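Side-chain contact in sporulation and cell division protein SsgA (Streptomyces sp. Ag82_O1-9, PDB 6SLC), which belongs to the SsgA-like proteins of sporulation and cell division and, like the FtsZ-recruiting SsgB, probably takes part in sporulation-specific cell division: residues F61-G64 with A65-V69. Numbering follows the deposited sequence.
Sequences FHTG and AEETV
Thr63 and Glu67 meet through their side chains near the turn, the hydroxyl OG1 donating to OE1 across 3.1 Å. The two side chains cross at about a right angle, and the hydroxyl reaches the carboxylate from above its plane, 36° out of it. The first torsion sets Thr63 OG1 (chi1 55°) and Glu67 CG (chi1 69°) each between the backbone N and the carbonyl carbon of its own residue; the extended glutamate chain then carries OE1 to the hydroxyl, with CG itself 3.5 Å from Thr63 OG1. The methyl of the same threonine, anti to its carbonyl carbon, brings CG2 4.0 Å from CG2 of Val69. Further from the turn, Phe61 and Val69 form a hydrogen-bonded antiparallel pair, with two fairly straight bonds of 2.9 Å, Phe61 N to Val69 O and Val69 N to Phe61 O. The Phe61 side chain, buried, also packs on Val43 and Ala45 of strand 40-50. His62 and Thr68 lie side by side on the other face, ND1 of the imidazole 3.6 Å from the threonine CG2. A water in the plane of the ring, at its edge, is hydrogen-bonded to ND1 (2.9 Å) and donates to Glu67 O, joining the histidine to the opposite strand. Thr68 and Val69 also pair with a strand of the second subunit, so the sheet continues across the interface. The arrangement is the tip of an antiparallel beta hairpin, closed by the short Ala65-Glu66 connection between strands 56-64 and 67-74 of the SsgA-like beta barrel.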
ATOM      1  N   PHE A  61      -5.590 -11.119   5.907  1.00 44.57           N
ATOM      2  CA  PHE A  61      -5.452 -11.973   7.111  1.00 50.04           C
ATOM      3  C   PHE A  61      -4.019 -11.856   7.634  1.00 49.32           C
ATOM      4  O   PHE A  61      -3.083 -12.248   6.922  1.00 50.61           O
ATOM      5  CB  PHE A  61      -5.802 -13.420   6.768  1.00 53.20           C
ATOM      6  CG  PHE A  61      -7.167 -13.585   6.165  1.00 53.57           C
ATOM      7  CD1 PHE A  61      -8.303 -13.239   6.875  1.00 55.61           C
ATOM      8  CD2 PHE A  61      -7.315 -14.097   4.891  1.00 58.82           C
ATOM      9  CE1 PHE A  61      -9.561 -13.379   6.308  1.00 62.00           C
ATOM     10  CE2 PHE A  61      -8.574 -14.241   4.326  1.00 62.55           C
ATOM     11  CZ  PHE A  61      -9.693 -13.861   5.028  1.00 60.88           C
ATOM     12  N   HIS A  62      -3.851 -11.288   8.825  1.00 53.83           N
ATOM     13  CA  HIS A  62      -2.534 -11.184   9.507  1.00 55.51           C
ATOM     14  C   HIS A  62      -2.262 -12.529  10.178  1.00 55.25           C
ATOM     15  O   HIS A  62      -2.780 -12.743  11.289  1.00 58.30           O
ATOM     16  CB  HIS A  62      -2.525  -9.990  10.462  1.00 55.95           C
ATOM     17  CG  HIS A  62      -2.762  -8.692   9.766  1.00 54.77           C
ATOM     18  ND1 HIS A  62      -1.740  -7.969   9.167  1.00 53.65           N
ATOM     19  CD2 HIS A  62      -3.907  -8.006   9.553  1.00 53.04           C
ATOM     20  CE1 HIS A  62      -2.251  -6.877   8.619  1.00 57.23           C
ATOM     21  NE2 HIS A  62      -3.586  -6.879   8.842  1.00 57.59           N
ATOM     22  N   THR A  63      -1.563 -13.426   9.476  1.00 54.75           N
ATOM     23  CA  THR A  63      -1.337 -14.834   9.902  1.00 65.91           C
ATOM     24  C   THR A  63      -0.054 -14.964  10.741  1.00 68.23           C
ATOM     25  O   THR A  63       0.171 -16.061  11.284  1.00 69.03           O
ATOM     26  CB  THR A  63      -1.310 -15.776   8.695  1.00 62.96           C
ATOM     27  OG1 THR A  63      -0.332 -15.289   7.776  1.00 62.59           O
ATOM     28  CG2 THR A  63      -2.667 -15.878   8.038  1.00 64.40           C
ATOM     29  N   GLY A  64       0.752 -13.904  10.816  1.00 61.78           N
ATOM     30  CA  GLY A  64       1.935 -13.796  11.686  1.00 61.98           C
ATOM     31  C   GLY A  64       2.416 -12.361  11.729  1.00 66.65           C
ATOM     32  O   GLY A  64       1.758 -11.503  11.098  1.00 67.51           O
ATOM     33  N   ALA A  65       3.486 -12.082  12.473  1.00 70.33           N
ATOM     34  CA  ALA A  65       3.896 -10.696  12.801  1.00 76.91           C
ATOM     35  C   ALA A  65       4.124  -9.913  11.500  1.00 73.35           C
ATOM     36  O   ALA A  65       3.582  -8.788  11.368  1.00 78.67           O
ATOM     37  CB  ALA A  65       5.122 -10.708  13.682  1.00 80.31           C
ATOM     38  N   GLU A  66       4.898 -10.490  10.574  1.00 65.97           N
ATOM     39  CA  GLU A  66       5.280  -9.836   9.296  1.00 61.94           C
ATOM     40  C   GLU A  66       4.905 -10.758   8.129  1.00 57.87           C
ATOM     41  O   GLU A  66       5.691 -10.838   7.171  1.00 48.48           O
ATOM     42  CB  GLU A  66       6.768  -9.501   9.347  1.00 63.40           C
ATOM     43  CG  GLU A  66       7.127  -8.476  10.414  1.00 71.52           C
ATOM     44  CD  GLU A  66       8.623  -8.400  10.692  1.00 74.25           C
ATOM     45  OE1 GLU A  66       9.232  -7.358  10.391  1.00 69.33           O
ATOM     46  OE2 GLU A  66       9.176  -9.414  11.171  1.00 76.48           O
ATOM     47  N   GLU A  67       3.738 -11.419   8.210  1.00 59.25           N
ATOM     48  CA  GLU A  67       3.152 -12.155   7.064  1.00 62.70           C
ATOM     49  C   GLU A  67       1.635 -11.911   6.973  1.00 57.55           C
ATOM     50  O   GLU A  67       0.944 -11.801   8.010  1.00 55.70           O
ATOM     51  CB  GLU A  67       3.573 -13.623   7.102  1.00 70.74           C
ATOM     52  CG  GLU A  67       2.987 -14.452   8.221  1.00 88.64           C
ATOM     53  CD  GLU A  67       3.191 -15.949   7.989  1.00106.49           C
ATOM     54  OE1 GLU A  67       2.304 -16.749   8.358  1.00 99.77           O
ATOM     55  OE2 GLU A  67       4.255 -16.322   7.424  1.00110.81           O
ATOM     56  N   THR A  68       1.141 -11.749   5.747  1.00 47.33           N
ATOM     57  CA  THR A  68      -0.305 -11.627   5.468  1.00 50.04           C
ATOM     58  C   THR A  68      -0.725 -12.573   4.341  1.00 53.23           C
ATOM     59  O   THR A  68       0.118 -12.918   3.486  1.00 50.44           O
ATOM     60  CB  THR A  68      -0.673 -10.194   5.091  1.00 48.17           C
ATOM     61  OG1 THR A  68      -0.064  -9.970   3.824  1.00 49.15           O
ATOM     62  CG2 THR A  68      -0.240  -9.167   6.117  1.00 44.38           C
ATOM     63  N   VAL A  69      -2.000 -12.957   4.345  1.00 51.04           N
ATOM     64  CA  VAL A  69      -2.640 -13.670   3.210  1.00 52.73           C
ATOM     65  C   VAL A  69      -3.770 -12.783   2.702  1.00 49.02           C
ATOM     66  O   VAL A  69      -4.590 -12.395   3.519  1.00 52.43           O
ATOM     67  CB  VAL A  69      -3.110 -15.062   3.652  1.00 58.83           C
ATOM     68  CG1 VAL A  69      -3.858 -15.786   2.544  1.00 58.65           C
ATOM     69  CG2 VAL A  69      -1.927 -15.889   4.153  1.00 59.50           C
TER
HETATM   70  O   HOH W   1       0.887  -9.239   9.229  1.00 57.27           O